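Local atomic coordinates of ulvan Lyase-PL25 (Pseudoalteromonas sp. PLSV, PDB entry 5UAM), a protein that cleaves ulvan, the sulfated cell-wall polysaccharide of green seaweeds, as a beta-propeller polysaccharide lyase of family PL25. Residues F206-R211 with P284-V289; V235-H240 with Y262-N267; R258-F263 with K293-R298. One frame throughout, in Å; residues are numbered along the deposited sequence.

Contact 1 (F206-R211 with P284-V289); sequences FLKHKR and PVTREV. With EDO (1,2-ethanediol), chain J.
A single beta bridge, Leu207 with Val285, joins the bulged strand 204-211 of the propeller to the N-cap turn that starts helix 287-293. Two backbone bonds make it: Val285 N donates to Phe206 O at 2.9 Å, and Lys208 N donates to Val285 O, also at 2.9 Å. Beside them Leu207 and Val285 lie side chain by side chain, CD2 of the leucine 4.1 Å from CB of the valine, and both rest on Tyr237. Pro284, entered through a cis peptide bond, lays CG alongside CB and CD of Lys208; the lysine chain bends at chi2 and runs on to an ethanediol, probably from the crystallisation liquor. A water bridges the next step, donating a hydrogen bond to Lys208 O and accepting one from Arg287 N at the first turn of the helix. Lys210 then crosses Thr286, its CE 3.9 Å from the threonine CG2. A final bend at chi4 (63°) turns NZ onto the carboxylate of Glu288, which comes from the opposite direction and meets it with the syn lone pair of OE1 at 2.8 Å; OE2 adds a weak bond. Lys210 NZ stands 4.0 Å from Arg287 NH1, and Asp219 forms salt bridges with both, so the two cations share its carboxylate. At the helix start, Thr286 OG1 accepts from Val289 N at 3.2 Å with an N-H...O angle of 166°. The side-chain bond to the backbone N-H three residues on is typical of a threonine N-cap.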
loop_
_atom_site.group_PDB
_atom_site.type_symbol
_atom_site.label_atom_id
_atom_site.label_comp_id
_atom_site.label_asym_id
_atom_site.label_seq_id
_atom_site.Cartn_x
_atom_site.Cartn_y
_atom_site.Cartn_z
ATOM N N PHE A 206 -1.636 1.789 -17.607
ATOM C CA PHE A 206 -2.337 0.507 -17.570
ATOM C C PHE A 206 -3.798 0.599 -17.139
ATOM O O PHE A 206 -4.571 -0.327 -17.436
ATOM C CB PHE A 206 -1.573 -0.561 -16.756
ATOM C CG PHE A 206 -1.507 -0.288 -15.278
ATOM C CD1 PHE A 206 -0.463 0.446 -14.725
ATOM C CD2 PHE A 206 -2.487 -0.776 -14.434
ATOM C CE1 PHE A 206 -0.412 0.688 -13.374
ATOM C CE2 PHE A 206 -2.442 -0.542 -13.085
ATOM C CZ PHE A 206 -1.401 0.199 -12.548
ATOM N N LEU A 207 -4.223 1.700 -16.530
ATOM C CA LEU A 207 -5.635 1.956 -16.269
ATOM C C LEU A 207 -5.957 3.361 -16.748
ATOM O O LEU A 207 -5.234 4.307 -16.431
ATOM C CB LEU A 207 -6.009 1.840 -14.793
ATOM C CG LEU A 207 -6.100 0.395 -14.289
ATOM C CD1 LEU A 207 -6.073 0.363 -12.757
ATOM C CD2 LEU A 207 -7.356 -0.279 -14.808
ATOM N N LYS A 208 -7.026 3.478 -17.523
ATOM C CA LYS A 208 -7.412 4.720 -18.186
ATOM C C LYS A 208 -8.410 5.527 -17.365
ATOM O O LYS A 208 -9.470 5.018 -16.987
ATOM C CB LYS A 208 -8.098 4.354 -19.500
ATOM C CG LYS A 208 -8.627 5.530 -20.307
ATOM C CD LYS A 208 -7.477 6.336 -20.887
ATOM C CE LYS A 208 -7.993 7.261 -21.951
ATOM N NZ LYS A 208 -6.883 8.045 -22.572
ATOM N N HIS A 209 -8.120 6.811 -17.177
ATOM C CA HIS A 209 -9.126 7.772 -16.749
ATOM C C HIS A 209 -9.704 8.469 -17.973
ATOM O O HIS A 209 -9.013 8.699 -18.968
ATOM C CB HIS A 209 -8.538 8.821 -15.790
ATOM C CG HIS A 209 -7.986 10.033 -16.476
ATOM N ND1 HIS A 209 -6.729 10.066 -17.050
ATOM C CD2 HIS A 209 -8.528 11.254 -16.701
ATOM C CE1 HIS A 209 -6.522 11.253 -17.586
ATOM N NE2 HIS A 209 -7.597 11.995 -17.386
ATOM N N LYS A 210 -10.988 8.814 -17.900
ATOM C CA LYS A 210 -11.690 9.451 -19.009
ATOM C C LYS A 210 -13.094 9.820 -18.554
ATOM O O LYS A 210 -13.579 9.312 -17.540
ATOM C CB LYS A 210 -11.785 8.546 -20.248
ATOM C CG LYS A 210 -12.438 7.167 -19.974
ATOM C CD LYS A 210 -12.633 6.410 -21.285
ATOM C CE LYS A 210 -13.071 4.972 -21.072
ATOM N NZ LYS A 210 -14.400 4.886 -20.416
ATOM N N ARG A 211 -13.730 10.716 -19.305
ATOM C CA ARG A 211 -15.106 11.084 -19.005
ATOM C C ARG A 211 -16.018 9.904 -19.280
ATOM O O ARG A 211 -15.871 9.205 -20.288
ATOM C CB ARG A 211 -15.582 12.236 -19.893
ATOM C CG ARG A 211 -14.779 13.527 -19.824
ATOM C CD ARG A 211 -15.052 14.352 -18.572
ATOM N NE ARG A 211 -16.461 14.398 -18.185
ATOM C CZ ARG A 211 -16.912 15.003 -17.089
ATOM N NH1 ARG A 211 -16.074 15.637 -16.273
ATOM N NH2 ARG A 211 -18.207 14.976 -16.809
ATOM N N PRO A 284 -4.288 1.206 -22.393
ATOM C CA PRO A 284 -4.674 1.080 -20.991
ATOM C C PRO A 284 -6.053 0.466 -20.867
ATOM O O PRO A 284 -6.894 0.660 -21.770
ATOM C CB PRO A 284 -4.683 2.537 -20.507
ATOM C CG PRO A 284 -5.039 3.303 -21.700
ATOM C CD PRO A 284 -4.377 2.599 -22.863
ATOM N N VAL A 285 -6.274 -0.285 -19.789
ATOM C CA VAL A 285 -7.563 -0.912 -19.554
ATOM C C VAL A 285 -8.583 0.153 -19.180
ATOM O O VAL A 285 -8.345 0.987 -18.294
ATOM C CB VAL A 285 -7.435 -1.999 -18.482
ATOM C CG1 VAL A 285 -8.820 -2.535 -18.092
ATOM C CG2 VAL A 285 -6.528 -3.107 -18.974
ATOM N N THR A 286 -9.728 0.121 -19.856
ATOM C CA THR A 286 -10.842 1.012 -19.568
ATOM C C THR A 286 -11.847 0.327 -18.651
ATOM O O THR A 286 -11.875 -0.895 -18.517
ATOM C CB THR A 286 -11.566 1.360 -20.857
ATOM O OG1 THR A 286 -12.059 0.142 -21.424
ATOM C CG2 THR A 286 -10.637 2.055 -21.844
ATOM N N ARG A 287 -12.730 1.137 -18.076
ATOM C CA ARG A 287 -13.802 0.590 -17.252
ATOM C C ARG A 287 -14.624 -0.434 -18.028
ATOM O O ARG A 287 -14.986 -1.485 -17.492
ATOM C CB ARG A 287 -14.694 1.720 -16.737
ATOM C CG ARG A 287 -15.773 1.241 -15.742
ATOM C CD ARG A 287 -16.837 2.291 -15.535
ATOM N NE ARG A 287 -17.933 2.145 -16.484
ATOM C CZ ARG A 287 -18.150 2.916 -17.550
ATOM N NH1 ARG A 287 -17.350 3.940 -17.866
ATOM N NH2 ARG A 287 -19.196 2.657 -18.320
ATOM N N GLU A 288 -14.907 -0.161 -19.300
ATOM C CA GLU A 288 -15.749 -1.067 -20.075
ATOM C C GLU A 288 -15.066 -2.412 -20.270
ATOM O O GLU A 288 -15.703 -3.465 -20.159
ATOM C CB GLU A 288 -16.090 -0.417 -21.417
ATOM C CG GLU A 288 -17.028 0.785 -21.286
ATOM C CD GLU A 288 -16.325 2.132 -21.124
ATOM O OE1 GLU A 288 -15.137 2.180 -20.758
ATOM O OE2 GLU A 288 -16.978 3.162 -21.418
ATOM N N VAL A 289 -13.771 -2.401 -20.569
ATOM C CA VAL A 289 -13.050 -3.656 -20.700
ATOM C C VAL A 289 -12.926 -4.345 -19.356
ATOM O O VAL A 289 -13.029 -5.574 -19.268
ATOM C CB VAL A 289 -11.679 -3.411 -21.343
ATOM C CG1 VAL A 289 -10.775 -4.660 -21.197
ATOM C CG2 VAL A 289 -11.876 -3.005 -22.801
HETATM C C1 EDO J . -4.726 10.238 -20.607
HETATM O O1 EDO J . -5.870 9.416 -20.322
HETATM C C2 EDO J . -5.124 11.358 -21.561
HETATM O O2 EDO J . -6.166 12.137 -20.960
HETATM O O HOH W 1 -11.796 3.873 -18.100
#

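Contact 2 (V235-H240 with Y262-N267); sequences VSYDYH and YFMSFN. With ZN (zinc ion), chain D.
Strands 235-240 and 262-267 pair antiparallel in the propeller, and the Tyr262 side chain fits against the broad face of Tyr237. The bump is Tyr262 CB, which sits over the centre of the Tyr237 ring, 3.5 Å from its centroid, in a CH-pi contact. The two rings are almost parallel, 8° apart, but slid so far past each other that they barely overlap. Tyr237 reaches this place because CG lies between its backbone N and carbonyl carbon (chi1 48°), which swings the ring across toward the neighbouring strand. Met264 fills the next hollow: its extended chain crosses the Tyr237 side chain at about a right angle, with SD 3.8 Å from CE1 in an oblique Met-aromatic contact. Farther along, Tyr239 CB comes up to CE1 of Tyr262 at 4.0 Å. Phe206 and Leu207 pack against Met264 on this same face, while Ser236 and Phe263 point to the other. Beneath the side chains, Val235 with Met264 and Tyr237 with Tyr262 are hydrogen-bonded pairs, the latter closed by Tyr262 N to Tyr237 O at 2.8 Å. Later in strand 232-243, in a site completed by His184, Cys242 and His254, His240 NE2 binds the zinc ion at 2.0 Å.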
loop_
_atom_site.group_PDB
_atom_site.type_symbol
_atom_site.label_atom_id
_atom_site.label_comp_id
_atom_site.label_asym_id
_atom_site.label_seq_id
_atom_site.Cartn_x
_atom_site.Cartn_y
_atom_site.Cartn_z
ATOM N N VAL A 235 -2.137 -7.390 -10.150
ATOM C CA VAL A 235 -2.707 -6.094 -9.795
ATOM C C VAL A 235 -4.186 -6.274 -9.455
ATOM O O VAL A 235 -4.958 -6.750 -10.297
ATOM C CB VAL A 235 -2.544 -5.068 -10.926
ATOM C CG1 VAL A 235 -3.039 -3.691 -10.473
ATOM C CG2 VAL A 235 -1.080 -5.013 -11.390
ATOM N N SER A 236 -4.588 -5.848 -8.249
ATOM C CA SER A 236 -5.991 -5.764 -7.889
ATOM C C SER A 236 -6.365 -4.297 -7.792
ATOM O O SER A 236 -5.538 -3.446 -7.458
ATOM C CB SER A 236 -6.310 -6.493 -6.589
ATOM O OG SER A 236 -5.530 -5.975 -5.531
ATOM N N TYR A 237 -7.608 -3.986 -8.109
ATOM C CA TYR A 237 -7.972 -2.579 -8.155
ATOM C C TYR A 237 -9.466 -2.415 -7.942
ATOM O O TYR A 237 -10.245 -3.310 -8.242
ATOM C CB TYR A 237 -7.540 -1.918 -9.467
ATOM C CG TYR A 237 -7.858 -2.614 -10.781
ATOM C CD1 TYR A 237 -7.103 -3.703 -11.225
ATOM C CD2 TYR A 237 -8.837 -2.113 -11.627
ATOM C CE1 TYR A 237 -7.340 -4.275 -12.444
ATOM C CE2 TYR A 237 -9.077 -2.684 -12.849
ATOM C CZ TYR A 237 -8.321 -3.765 -13.265
ATOM O OH TYR A 237 -8.554 -4.314 -14.514
ATOM N N ASP A 238 -9.850 -1.267 -7.386
ATOM C CA ASP A 238 -11.258 -0.878 -7.340
ATOM C C ASP A 238 -11.477 0.389 -8.159
ATOM O O ASP A 238 -10.534 1.080 -8.559
ATOM C CB ASP A 238 -11.846 -0.789 -5.905
ATOM C CG ASP A 238 -11.230 0.308 -5.020
ATOM O OD1 ASP A 238 -10.076 0.712 -5.199
ATOM O OD2 ASP A 238 -11.937 0.744 -4.070
ATOM N N TYR A 239 -12.749 0.648 -8.440
ATOM C CA TYR A 239 -13.164 1.748 -9.301
ATOM C C TYR A 239 -13.728 2.901 -8.481
ATOM O O TYR A 239 -14.582 2.690 -7.617
ATOM C CB TYR A 239 -14.206 1.263 -10.298
ATOM C CG TYR A 239 -14.779 2.363 -11.163
ATOM C CD1 TYR A 239 -14.091 2.832 -12.259
ATOM C CD2 TYR A 239 -16.037 2.892 -10.904
ATOM C CE1 TYR A 239 -14.618 3.822 -13.056
ATOM C CE2 TYR A 239 -16.579 3.890 -11.703
ATOM C CZ TYR A 239 -15.861 4.345 -12.785
ATOM O OH TYR A 239 -16.402 5.327 -13.574
ATOM N N HIS A 240 -13.263 4.110 -8.771
ATOM C CA HIS A 240 -13.754 5.337 -8.151
ATOM C C HIS A 240 -14.661 6.065 -9.146
ATOM O O HIS A 240 -14.229 6.416 -10.253
ATOM C CB HIS A 240 -12.560 6.202 -7.726
ATOM C CG HIS A 240 -12.915 7.594 -7.305
ATOM N ND1 HIS A 240 -13.929 7.875 -6.415
ATOM C CD2 HIS A 240 -12.370 8.784 -7.643
ATOM C CE1 HIS A 240 -14.000 9.184 -6.234
ATOM N NE2 HIS A 240 -13.055 9.759 -6.958
ATOM N N TYR A 262 -11.308 -5.776 -9.046
ATOM C CA TYR A 262 -10.885 -6.320 -10.319
ATOM C C TYR A 262 -9.480 -6.891 -10.160
ATOM O O TYR A 262 -8.756 -6.555 -9.214
ATOM C CB TYR A 262 -10.808 -5.207 -11.354
ATOM C CG TYR A 262 -12.067 -4.391 -11.598
ATOM C CD1 TYR A 262 -12.444 -3.376 -10.730
ATOM C CD2 TYR A 262 -12.823 -4.594 -12.728
ATOM C CE1 TYR A 262 -13.560 -2.614 -10.970
ATOM C CE2 TYR A 262 -13.940 -3.829 -12.987
ATOM C CZ TYR A 262 -14.288 -2.823 -12.112
ATOM O OH TYR A 262 -15.409 -2.049 -12.348
ATOM N N PHE A 263 -9.078 -7.719 -11.132
ATOM C CA PHE A 263 -7.785 -8.398 -11.106
ATOM C C PHE A 263 -7.208 -8.550 -12.510
ATOM O O PHE A 263 -7.913 -8.943 -13.431
ATOM C CB PHE A 263 -7.924 -9.806 -10.514
ATOM C CG PHE A 263 -6.641 -10.564 -10.477
ATOM C CD1 PHE A 263 -5.763 -10.412 -9.419
ATOM C CD2 PHE A 263 -6.280 -11.395 -11.530
ATOM C CE1 PHE A 263 -4.554 -11.085 -9.423
ATOM C CE2 PHE A 263 -5.080 -12.039 -11.518
ATOM C CZ PHE A 263 -4.224 -11.892 -10.470
ATOM N N MET A 264 -5.908 -8.292 -12.653
ATOM C CA MET A 264 -5.216 -8.641 -13.881
ATOM C C MET A 264 -3.745 -8.897 -13.585
ATOM O O MET A 264 -3.243 -8.577 -12.508
ATOM C CB MET A 264 -5.412 -7.571 -14.967
ATOM C CG MET A 264 -4.870 -6.214 -14.617
ATOM S SD MET A 264 -5.618 -5.024 -15.762
ATOM C CE MET A 264 -4.834 -3.494 -15.243
ATOM N N SER A 265 -3.055 -9.450 -14.581
ATOM C CA SER A 265 -1.666 -9.867 -14.466
ATOM C C SER A 265 -0.850 -9.240 -15.594
ATOM O O SER A 265 -1.350 -9.035 -16.694
ATOM C CB SER A 265 -1.605 -11.401 -14.549
ATOM O OG SER A 265 -0.319 -11.925 -14.282
ATOM N N PHE A 266 0.419 -8.962 -15.304
ATOM C CA PHE A 266 1.372 -8.314 -16.197
ATOM C C PHE A 266 2.563 -9.250 -16.331
ATOM O O PHE A 266 3.268 -9.509 -15.353
ATOM C CB PHE A 266 1.763 -6.982 -15.549
ATOM C CG PHE A 266 2.912 -6.234 -16.193
ATOM C CD1 PHE A 266 3.265 -6.366 -17.528
ATOM C CD2 PHE A 266 3.635 -5.365 -15.408
ATOM C CE1 PHE A 266 4.333 -5.618 -18.059
ATOM C CE2 PHE A 266 4.692 -4.624 -15.928
ATOM C CZ PHE A 266 5.044 -4.750 -17.226
ATOM N N ASN A 267 2.783 -9.771 -17.530
ATOM C CA ASN A 267 3.959 -10.582 -17.803
ATOM C C ASN A 267 5.098 -9.634 -18.164
ATOM O O ASN A 267 5.078 -9.004 -19.222
ATOM C CB ASN A 267 3.666 -11.561 -18.932
ATOM C CG ASN A 267 4.842 -12.463 -19.248
ATOM O OD1 ASN A 267 6.002 -12.043 -19.240
ATOM N ND2 ASN A 267 4.541 -13.716 -19.557
HETATM ZN ZN ZN D . -12.652 11.718 -7.371
#

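Contact 3 (R258-F263 with K293-R298); sequences RHDVYF and KTMAMR. With EDO (1,2-ethanediol), chain L; EDO (1,2-ethanediol), chain M.
This is an edge pairing with a classic beta bulge: the short strand 295-297, one residue after helix 287-293, joins strand 258-267 of the propeller antiparallel. At the bulge Ala296 and Met297 both face Val261. Val261 O accepts from Ala296 N at 2.8 Å, in the carbonyl plane and on a lone pair, and Val261 O accepts also from Met297 N at 3.1 Å, from a tilted direction. Val261 N donates to Met297 O, and Phe263 N to Thr294 O at 2.9 Å. Val261 CG1 packs on Met297 CB, and Ile319 of strand 317-324 touches both Val261 and Ala296. On the other side Met295 folds back over Tyr262. Its CG is anti to the backbone N (chi1 179°), and turns of about 70° at chi2 and chi3 curl the chain, carrying SD over the tyrosine face, 4.2 Å from the centroid and offset toward the rim. CE goes on to the phenol end, 3.4 Å from Tyr262 OH, and also lies over one face of the Arg298 guanidinium. Thr294 crosses Tyr262 at about a right angle, its OG1, hydrogen-bonded to Tyr237 OH, 3.5 Å from Tyr262 CD2, while the Tyr262 hydroxyl is bonded to Asp291 in the helix. A leucine in place of Tyr262 has neither ring nor hydroxyl, and would probably set the Met295 thioether free to turn and leave Asp291 OD1 without this mate. Asp260 OD1 approaches Arg298 CA and is bonded to Thr299 N; a water donates to OD2 at 2.7 Å and accepts a weak bond from Arg298 NE. Two successive N-H groups gathered on one carbonyl are typical of the classic bulge, here where a short edge strand meets a long propeller strand.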
loop_
_atom_site.group_PDB
_atom_site.type_symbol
_atom_site.label_atom_id
_atom_site.label_comp_id
_atom_site.label_asym_id
_atom_site.label_seq_id
_atom_site.Cartn_x
_atom_site.Cartn_y
_atom_site.Cartn_z
ATOM N N ARG A 258 -16.373 4.473 -4.192
ATOM C CA ARG A 258 -15.645 3.455 -4.929
ATOM C C ARG A 258 -16.450 2.172 -4.835
ATOM O O ARG A 258 -17.161 1.954 -3.856
ATOM C CB ARG A 258 -14.248 3.215 -4.331
ATOM C CG ARG A 258 -13.343 4.441 -4.389
ATOM C CD ARG A 258 -12.303 4.487 -3.265
ATOM N NE ARG A 258 -11.337 3.394 -3.333
ATOM C CZ ARG A 258 -10.116 3.422 -2.800
ATOM N NH1 ARG A 258 -9.683 4.485 -2.149
ATOM N NH2 ARG A 258 -9.324 2.368 -2.965
ATOM N N HIS A 259 -16.349 1.323 -5.857
ATOM C CA HIS A 259 -17.029 0.039 -5.834
ATOM C C HIS A 259 -16.172 -1.023 -6.497
ATOM O O HIS A 259 -15.321 -0.732 -7.341
ATOM C CB HIS A 259 -18.334 0.053 -6.614
ATOM C CG HIS A 259 -19.288 1.106 -6.174
ATOM N ND1 HIS A 259 -19.989 1.032 -4.991
ATOM C CD2 HIS A 259 -19.664 2.261 -6.770
ATOM C CE1 HIS A 259 -20.739 2.114 -4.864
ATOM N NE2 HIS A 259 -20.561 2.872 -5.933
ATOM N N ASP A 260 -16.479 -2.266 -6.130
ATOM C CA ASP A 260 -16.070 -3.483 -6.836
ATOM C C ASP A 260 -14.583 -3.760 -6.691
ATOM O O ASP A 260 -13.834 -2.964 -6.111
ATOM C CB ASP A 260 -16.496 -3.435 -8.313
ATOM C CG ASP A 260 -17.988 -3.184 -8.480
ATOM O OD1 ASP A 260 -18.794 -3.520 -7.575
ATOM O OD2 ASP A 260 -18.382 -2.648 -9.549
ATOM N N VAL A 261 -14.150 -4.929 -7.148
ATOM C CA VAL A 261 -12.728 -5.236 -7.187
ATOM C C VAL A 261 -12.449 -6.061 -8.430
ATOM O O VAL A 261 -13.261 -6.903 -8.827
ATOM C CB VAL A 261 -12.211 -5.874 -5.866
ATOM C CG1 VAL A 261 -12.703 -7.295 -5.687
ATOM C CG2 VAL A 261 -10.690 -5.815 -5.795
ATOM N N TYR A 262 -11.308 -5.776 -9.046
ATOM C CA TYR A 262 -10.885 -6.320 -10.319
ATOM C C TYR A 262 -9.480 -6.891 -10.160
ATOM O O TYR A 262 -8.756 -6.555 -9.214
ATOM C CB TYR A 262 -10.808 -5.207 -11.354
ATOM C CG TYR A 262 -12.067 -4.391 -11.598
ATOM C CD1 TYR A 262 -12.444 -3.376 -10.730
ATOM C CD2 TYR A 262 -12.823 -4.594 -12.728
ATOM C CE1 TYR A 262 -13.560 -2.614 -10.970
ATOM C CE2 TYR A 262 -13.940 -3.829 -12.987
ATOM C CZ TYR A 262 -14.288 -2.823 -12.112
ATOM O OH TYR A 262 -15.409 -2.049 -12.348
ATOM N N PHE A 263 -9.078 -7.719 -11.132
ATOM C CA PHE A 263 -7.785 -8.398 -11.106
ATOM C C PHE A 263 -7.208 -8.550 -12.510
ATOM O O PHE A 263 -7.913 -8.943 -13.431
ATOM C CB PHE A 263 -7.924 -9.806 -10.514
ATOM C CG PHE A 263 -6.641 -10.564 -10.477
ATOM C CD1 PHE A 263 -5.763 -10.412 -9.419
ATOM C CD2 PHE A 263 -6.280 -11.395 -11.530
ATOM C CE1 PHE A 263 -4.554 -11.085 -9.423
ATOM C CE2 PHE A 263 -5.080 -12.039 -11.518
ATOM C CZ PHE A 263 -4.224 -11.892 -10.470
ATOM N N LYS A 293 -13.912 -8.139 -18.549
ATOM C CA LYS A 293 -12.814 -9.104 -18.566
ATOM C C LYS A 293 -12.075 -9.284 -17.251
ATOM O O LYS A 293 -11.509 -10.365 -17.033
ATOM C CB LYS A 293 -11.765 -8.715 -19.619
ATOM C CG LYS A 293 -12.257 -8.728 -21.052
ATOM C CD LYS A 293 -12.637 -10.125 -21.508
ATOM C CE LYS A 293 -13.104 -10.137 -22.947
ATOM N NZ LYS A 293 -13.637 -11.487 -23.304
ATOM N N THR A 294 -12.040 -8.285 -16.371
ATOM C CA THR A 294 -11.207 -8.381 -15.177
ATOM C C THR A 294 -11.968 -8.273 -13.861
ATOM O O THR A 294 -11.347 -8.382 -12.799
ATOM C CB THR A 294 -10.105 -7.310 -15.177
ATOM O OG1 THR A 294 -10.700 -6.004 -15.114
ATOM C CG2 THR A 294 -9.245 -7.427 -16.416
ATOM N N MET A 295 -13.274 -8.042 -13.875
ATOM C CA MET A 295 -14.027 -7.999 -12.623
ATOM C C MET A 295 -13.814 -9.280 -11.833
ATOM O O MET A 295 -13.926 -10.388 -12.369
ATOM C CB MET A 295 -15.516 -7.838 -12.924
ATOM C CG MET A 295 -16.410 -7.809 -11.700
ATOM S SD MET A 295 -16.175 -6.327 -10.731
ATOM C CE MET A 295 -16.949 -5.082 -11.787
ATOM N N ALA A 296 -13.527 -9.124 -10.546
ATOM C CA ALA A 296 -13.398 -10.252 -9.635
ATOM C C ALA A 296 -14.558 -10.373 -8.669
ATOM O O ALA A 296 -15.051 -11.479 -8.453
ATOM C CB ALA A 296 -12.100 -10.141 -8.834
ATOM N N MET A 297 -15.040 -9.274 -8.094
ATOM C CA MET A 297 -16.225 -9.345 -7.248
ATOM C C MET A 297 -16.909 -7.988 -7.232
ATOM O O MET A 297 -16.284 -6.978 -6.882
ATOM C CB MET A 297 -15.826 -9.752 -5.826
ATOM C CG MET A 297 -17.023 -10.079 -4.945
ATOM S SD MET A 297 -17.983 -11.491 -5.544
ATOM C CE MET A 297 -16.825 -12.864 -5.404
ATOM N N ARG A 298 -18.189 -7.976 -7.586
ATOM C CA ARG A 298 -18.995 -6.777 -7.448
ATOM C C ARG A 298 -19.376 -6.616 -5.985
ATOM O O ARG A 298 -19.558 -7.603 -5.263
ATOM C CB ARG A 298 -20.240 -6.871 -8.334
ATOM C CG ARG A 298 -19.880 -6.701 -9.805
ATOM C CD ARG A 298 -21.083 -6.701 -10.788
ATOM N NE ARG A 298 -20.599 -6.268 -12.102
ATOM C CZ ARG A 298 -20.081 -7.076 -13.030
ATOM N NH1 ARG A 298 -20.009 -8.388 -12.824
ATOM N NH2 ARG A 298 -19.635 -6.566 -14.179
HETATM C C1 EDO L . -15.556 -10.565 -15.417
HETATM O O1 EDO L . -15.663 -11.394 -14.236
HETATM C C2 EDO L . -16.919 -10.378 -16.066
HETATM O O2 EDO L . -17.733 -9.560 -15.219
HETATM C C1 EDO M . -5.550 4.481 -1.511
HETATM O O1 EDO M . -6.878 5.005 -1.500
HETATM C C2 EDO M . -5.658 2.988 -1.327
HETATM O O2 EDO M . -6.372 2.373 -2.384
HETATM O O HOH W 2 -20.576 -3.123 -11.064
#

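How the contacts relate
All three contacts reach the same run of antiparallel strands in the propeller, on the same side of the chain's centre. The centres of contacts 2 and 3 are about 8 Å apart, those of 1 and 2 about 11 Å, those of 1 and 3 about 13 Å. Contacts 2 and 3 share strand 258-267, with Tyr262 and Phe263 serving both. Along the chain contact 2 is nested in the loop closed by contact 1, whereas contacts 1 and 3 alternate, joined by helix 287-293 leading into strand 295-297. Leu207 packs on Tyr237 to link contacts 1 and 2, the Asp238-Arg258 salt bridge links 2 and 3, and contact 2 alone carries a zinc ligand, His240.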